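Local structure of Tol-Pal system protein TolB (7MX5) at residues Glu84-Leu89 with Asn100-Val105; Gly301-Arg306 with Ser346-Pro351. The protein probably acts as the periplasmic component of the Tol-Pal system, helping the outer membrane invaginate during cell division and keep its integrity. All blocks are in the same frame, centred on the assembly; numbering follows the deposited sequence.

Contact 1 of 2, residues Glu84-Leu89 with Asn100-Val105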
loop_
_atom_site.group_PDB
_atom_site.type_symbol
_atom_site.label_atom_id
_atom_site.label_comp_id
_atom_site.label_asym_id
_atom_site.label_seq_id
_atom_site.Cartn_x
_atom_site.Cartn_y
_atom_site.Cartn_z
ATOM N N GLU A 84 18.937 18.167 -13.117
ATOM C CA GLU A 84 17.602 18.637 -13.444
ATOM C C GLU A 84 16.995 17.726 -14.501
ATOM O O GLU A 84 17.704 17.222 -15.378
ATOM C CB GLU A 84 17.638 20.076 -13.966
ATOM C CG GLU A 84 17.144 21.116 -12.984
ATOM C CD GLU A 84 17.426 22.531 -13.449
ATOM O OE1 GLU A 84 17.500 22.751 -14.677
ATOM O OE2 GLU A 84 17.574 23.423 -12.587
ATOM N N VAL A 85 15.686 17.514 -14.417
ATOM C CA VAL A 85 14.950 16.774 -15.434
ATOM C C VAL A 85 13.830 17.667 -15.948
ATOM O O VAL A 85 12.961 18.096 -15.179
ATOM C CB VAL A 85 14.407 15.435 -14.905
ATOM C CG1 VAL A 85 13.693 15.609 -13.570
ATOM C CG2 VAL A 85 13.483 14.797 -15.934
ATOM N N HIS A 86 13.872 17.970 -17.241
ATOM C CA HIS A 86 12.812 18.698 -17.928
ATOM C C HIS A 86 12.056 17.687 -18.777
ATOM O O HIS A 86 12.592 17.184 -19.769
ATOM C CB HIS A 86 13.383 19.829 -18.781
ATOM C CG HIS A 86 12.339 20.687 -19.424
ATOM N ND1 HIS A 86 12.614 21.531 -20.479
ATOM C CD2 HIS A 86 11.017 20.829 -19.165
ATOM C CE1 HIS A 86 11.509 22.157 -20.840
ATOM N NE2 HIS A 86 10.525 21.750 -20.058
ATOM N N TYR A 87 10.823 17.379 -18.385
ATOM C CA TYR A 87 10.043 16.343 -19.044
ATOM C C TYR A 87 8.700 16.898 -19.495
ATOM O O TYR A 87 8.186 17.870 -18.932
ATOM C CB TYR A 87 9.830 15.129 -18.126
ATOM C CG TYR A 87 9.012 15.414 -16.886
ATOM C CD1 TYR A 87 9.608 15.921 -15.739
ATOM C CD2 TYR A 87 7.646 15.160 -16.858
ATOM C CE1 TYR A 87 8.865 16.178 -14.602
ATOM C CE2 TYR A 87 6.896 15.414 -15.725
ATOM C CZ TYR A 87 7.511 15.922 -14.600
ATOM O OH TYR A 87 6.769 16.176 -13.469
ATOM N N GLN A 88 8.138 16.265 -20.524
ATOM C CA GLN A 88 6.855 16.665 -21.081
ATOM C C GLN A 88 5.997 15.433 -21.324
ATOM O O GLN A 88 6.501 14.317 -21.479
ATOM C CB GLN A 88 7.018 17.446 -22.392
ATOM C CG GLN A 88 7.815 18.731 -22.268
ATOM C CD GLN A 88 8.058 19.392 -23.611
ATOM O OE1 GLN A 88 8.411 18.730 -24.587
ATOM N NE2 GLN A 88 7.871 20.705 -23.666
ATOM N N LEU A 89 4.685 15.653 -21.352
ATOM C CA LEU A 89 3.710 14.630 -21.709
ATOM C C LEU A 89 2.832 15.192 -22.814
ATOM O O LEU A 89 2.147 16.199 -22.611
ATOM C CB LEU A 89 2.865 14.217 -20.501
ATOM C CG LEU A 89 1.732 13.222 -20.766
ATOM C CD1 LEU A 89 2.249 11.992 -21.498
ATOM C CD2 LEU A 89 1.043 12.828 -19.468
ATOM N N ASN A 100 4.397 19.886 -18.833
ATOM C CA ASN A 100 5.652 20.532 -19.227
ATOM C C ASN A 100 6.289 21.034 -17.930
ATOM O O ASN A 100 6.068 22.174 -17.516
ATOM C CB ASN A 100 5.432 21.659 -20.225
ATOM C CG ASN A 100 6.717 22.392 -20.569
ATOM O OD1 ASN A 100 7.631 21.822 -21.165
ATOM N ND2 ASN A 100 6.792 23.664 -20.191
ATOM N N GLU A 101 7.065 20.163 -17.293
ATOM C CA GLU A 101 7.528 20.391 -15.934
ATOM C C GLU A 101 9.036 20.218 -15.840
ATOM O O GLU A 101 9.652 19.501 -16.634
ATOM C CB GLU A 101 6.845 19.431 -14.948
ATOM C CG GLU A 101 5.326 19.482 -14.976
ATOM C CD GLU A 101 4.766 20.647 -14.184
ATOM O OE1 GLU A 101 5.561 21.403 -13.589
ATOM O OE2 GLU A 101 3.528 20.805 -14.157
ATOM N N LEU A 102 9.620 20.891 -14.852
ATOM C CA LEU A 102 11.007 20.696 -14.461
ATOM C C LEU A 102 11.040 20.252 -13.007
ATOM O O LEU A 102 10.356 20.837 -12.161
ATOM C CB LEU A 102 11.831 21.974 -14.637
ATOM C CG LEU A 102 13.325 21.808 -14.339
ATOM C CD1 LEU A 102 14.134 21.722 -15.626
ATOM C CD2 LEU A 102 13.837 22.925 -13.442
ATOM N N LEU A 103 11.825 19.217 -12.722
ATOM C CA LEU A 103 11.985 18.701 -11.370
ATOM C C LEU A 103 13.463 18.726 -11.013
ATOM O O LEU A 103 14.286 18.147 -11.728
ATOM C CB LEU A 103 11.419 17.284 -11.248
ATOM C CG LEU A 103 11.644 16.580 -9.909
ATOM C CD1 LEU A 103 10.634 17.057 -8.876
ATOM C CD2 LEU A 103 11.569 15.070 -10.076
ATOM N N ASN A 104 13.795 19.407 -9.921
ATOM C CA ASN A 104 15.166 19.463 -9.435
ATOM C C ASN A 104 15.429 18.263 -8.538
ATOM O O ASN A 104 14.681 18.014 -7.586
ATOM C CB ASN A 104 15.419 20.767 -8.681
ATOM C CG ASN A 104 15.858 21.891 -9.597
ATOM O OD1 ASN A 104 17.042 22.029 -9.907
ATOM N ND2 ASN A 104 14.903 22.699 -10.042
ATOM N N VAL A 105 16.482 17.520 -8.847
ATOM C CA VAL A 105 16.804 16.274 -8.161
ATOM C C VAL A 105 18.107 16.476 -7.397
ATOM O O VAL A 105 19.121 16.851 -7.999
ATOM C CB VAL A 105 16.920 15.100 -9.142
ATOM C CG1 VAL A 105 16.891 13.791 -8.385
ATOM C CG2 VAL A 105 15.801 15.158 -10.168
#
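V85 and Y87 pair with L103 and E101 through four backbone hydrogen bonds, which zip strands 83-91 and 96-105 into an antiparallel beta hairpin. V85 N gives to L103 O and L103 N gives back to V85 O (2.9 Å); Y87 and E101 exchange the same two bonds. In the non-hydrogen-bonded pairs the backbones draw closer, and L102 CA sets its C-H against V85 O at 3.3 Å.

The polar side-chain bonds gather on the face that carries H86, Q88 and N100. There N100 OD1 takes two donors, Q88 NE2 at 2.7 Å and H86 NE2 at 3.1 Å. They come from opposite faces of the N100 amide, each well above its plane, and the H86 bond is the more bent, 145° at the hydrogen. Q88 NE2 also gives to N56. H86 has its CG anti to the backbone N (chi1 -175°), which swings the ring toward N100, with CD2 at E101 O.

On this face too, L102 CD2 packs 3.6 Å from the carboxylate carbon E84 CD. On the other face V85 CG1 meets L103 CB at 3.7 Å, and the side chains of Y87 and E101 cross, with Y87 OH 3.6 Å from E101 CB. Chemically the hairpin is two-sided: two donors grip N100 OD1 at one end of one face, while V85, Y87, L103 and V105 make the other largely apolar, the last three against helix 110-126.

Contact 2 of 2, residues Gly301-Arg306 with Ser346-Pro351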
loop_
_atom_site.group_PDB
_atom_site.type_symbol
_atom_site.label_atom_id
_atom_site.label_comp_id
_atom_site.label_asym_id
_atom_site.label_seq_id
_atom_site.Cartn_x
_atom_site.Cartn_y
_atom_site.Cartn_z
ATOM N N GLY A 301 -21.772 -14.250 2.239
ATOM C CA GLY A 301 -20.874 -15.316 2.628
ATOM C C GLY A 301 -20.895 -15.611 4.115
ATOM O O GLY A 301 -21.563 -14.955 4.916
ATOM N N SER A 302 -20.129 -16.636 4.483
ATOM C CA SER A 302 -20.018 -17.086 5.862
ATOM C C SER A 302 -18.770 -16.565 6.559
ATOM O O SER A 302 -18.545 -16.897 7.726
ATOM C CB SER A 302 -20.029 -18.616 5.915
ATOM O OG SER A 302 -19.373 -19.159 4.783
ATOM N N PHE A 303 -17.955 -15.763 5.878
ATOM C CA PHE A 303 -16.698 -15.294 6.448
ATOM C C PHE A 303 -16.311 -13.983 5.783
ATOM O O PHE A 303 -16.042 -13.951 4.578
ATOM C CB PHE A 303 -15.596 -16.341 6.267
ATOM C CG PHE A 303 -14.301 -15.997 6.955
ATOM C CD1 PHE A 303 -13.380 -15.152 6.356
ATOM C CD2 PHE A 303 -13.998 -16.535 8.194
ATOM C CE1 PHE A 303 -12.190 -14.839 6.986
ATOM C CE2 PHE A 303 -12.809 -16.229 8.829
ATOM C CZ PHE A 303 -11.903 -15.379 8.224
ATOM N N ASN A 304 -16.287 -12.911 6.570
ATOM C CA ASN A 304 -15.777 -11.616 6.135
ATOM C C ASN A 304 -15.007 -11.018 7.299
ATOM O O ASN A 304 -15.570 -10.831 8.381
ATOM C CB ASN A 304 -16.909 -10.684 5.693
ATOM C CG ASN A 304 -17.692 -11.232 4.515
ATOM O OD1 ASN A 304 -17.400 -10.917 3.362
ATOM N ND2 ASN A 304 -18.694 -12.054 4.801
ATOM N N ALA A 305 -13.726 -10.731 7.089
ATOM C CA ALA A 305 -12.873 -10.324 8.197
ATOM C C ALA A 305 -11.696 -9.521 7.667
ATOM O O ALA A 305 -11.462 -9.441 6.459
ATOM C CB ALA A 305 -12.387 -11.538 8.991
ATOM N N ARG A 306 -10.955 -8.924 8.605
ATOM C CA ARG A 306 -9.716 -8.202 8.311
ATOM C C ARG A 306 -9.956 -7.078 7.304
ATOM O O ARG A 306 -9.245 -6.938 6.307
ATOM C CB ARG A 306 -8.624 -9.159 7.824
ATOM C CG ARG A 306 -7.979 -9.992 8.928
ATOM C CD ARG A 306 -8.814 -11.213 9.284
ATOM N NE ARG A 306 -8.799 -11.493 10.715
ATOM C CZ ARG A 306 -9.435 -12.507 11.288
ATOM N NH1 ARG A 306 -10.144 -13.369 10.578
ATOM N NH2 ARG A 306 -9.356 -12.661 12.607
ATOM N N SER A 346 -3.786 -16.945 0.252
ATOM C CA SER A 346 -3.400 -18.063 1.100
ATOM C C SER A 346 -3.355 -17.710 2.580
ATOM O O SER A 346 -3.166 -18.609 3.407
ATOM C CB SER A 346 -2.029 -18.603 0.671
ATOM O OG SER A 346 -2.016 -18.929 -0.708
ATOM N N LEU A 347 -3.528 -16.440 2.938
ATOM C CA LEU A 347 -3.357 -15.993 4.313
ATOM C C LEU A 347 -4.576 -15.201 4.758
ATOM O O LEU A 347 -5.026 -14.293 4.052
ATOM C CB LEU A 347 -2.094 -15.140 4.457
ATOM C CG LEU A 347 -0.783 -15.843 4.104
ATOM C CD1 LEU A 347 0.374 -14.859 4.114
ATOM C CD2 LEU A 347 -0.525 -16.996 5.060
ATOM N N ASP A 348 -5.105 -15.549 5.932
ATOM C CA ASP A 348 -6.172 -14.782 6.572
ATOM C C ASP A 348 -5.524 -13.571 7.238
ATOM O O ASP A 348 -5.281 -13.531 8.447
ATOM C CB ASP A 348 -6.936 -15.650 7.565
ATOM C CG ASP A 348 -8.000 -14.879 8.320
ATOM O OD1 ASP A 348 -8.642 -13.998 7.712
ATOM O OD2 ASP A 348 -8.198 -15.159 9.521
ATOM N N GLU A 349 -5.230 -12.565 6.417
ATOM C CA GLU A 349 -4.446 -11.416 6.841
ATOM C C GLU A 349 -4.991 -10.160 6.175
ATOM O O GLU A 349 -5.516 -10.207 5.060
ATOM C CB GLU A 349 -2.963 -11.611 6.499
ATOM C CG GLU A 349 -2.013 -10.630 7.160
ATOM C CD GLU A 349 -0.642 -11.234 7.394
ATOM O OE1 GLU A 349 -0.506 -12.064 8.319
ATOM O OE2 GLU A 349 0.297 -10.893 6.646
ATOM N N SER A 350 -4.849 -9.036 6.867
ATOM C CA SER A 350 -5.455 -7.793 6.407
ATOM C C SER A 350 -4.774 -7.291 5.138
ATOM O O SER A 350 -3.539 -7.284 5.062
ATOM C CB SER A 350 -5.367 -6.729 7.500
ATOM O OG SER A 350 -6.437 -5.806 7.400
ATOM N N PRO A 351 -5.528 -6.872 4.131
ATOM C CA PRO A 351 -4.943 -6.167 2.989
ATOM C C PRO A 351 -4.720 -4.701 3.350
ATOM O O PRO A 351 -4.985 -4.264 4.469
ATOM C CB PRO A 351 -5.996 -6.326 1.883
ATOM C CG PRO A 351 -7.179 -7.036 2.514
ATOM C CD PRO A 351 -6.983 -7.035 3.994
#
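R306 runs from the start of strand 304-309 across to the loop before strand 352-353, and most of its side chain lies against that loop. CB lies 3.7 Å from S350 CA, and CG sits over the peptide that joins E349 to S350. The chain then bends at chi2 (82°) and again at chi3, turning away from the line of that peptide and towards D348. CD comes 3.2 Å from D348 OD1. NE forms a salt bridge with E262, outside this pair of segments.

Both segments belong to the beta-propeller: strand 304-309 opens one four-stranded antiparallel sheet that ends with 339-344, and 346-351 is the connection leading from that last strand to the next sheet. R306 thus bridges the first strand of a blade and the chain leaving the same blade.

At the tip, NH1 reaches D348 OD2 at 2.8 Å in a salt bridge. Because OD2 stands over one face of the guanidinium, well out of its plane, no N-H points at it and only the charges pair; the guanidinium and carboxylate planes are 82° apart. D348 itself is the centre of an inverse gamma turn. Its other oxygen, OD1, lies in the plane of the F303 ring at the edge, 3.6 Å from CZ. That ring also makes a cation-pi contact with R321. Back at the main chain, R306 O has P351 CD at 3.2 Å; S350 OG lies at the same distance and may donate to it, though its proton could turn to another acceptor.

From the N terminus, the chain first closes contact 1, a short loop with ten residues between its segments, at the outer edge of the mixed sheet that includes strands 16-19 and 70-78. It then passes through helix 110-126 and on into the propeller blades. Contact 2 opens far later and spans 39 residues, bringing the loop after strand 339-344 back to the first strand of the same sheet. The two are in series, neither nested nor crossed. Their centres are about 43 Å apart, on opposite sides of the chain's centre: contact 1 joins the last two strands of the N-terminal mixed sheet, contact 2 a blade and its exit in the propeller.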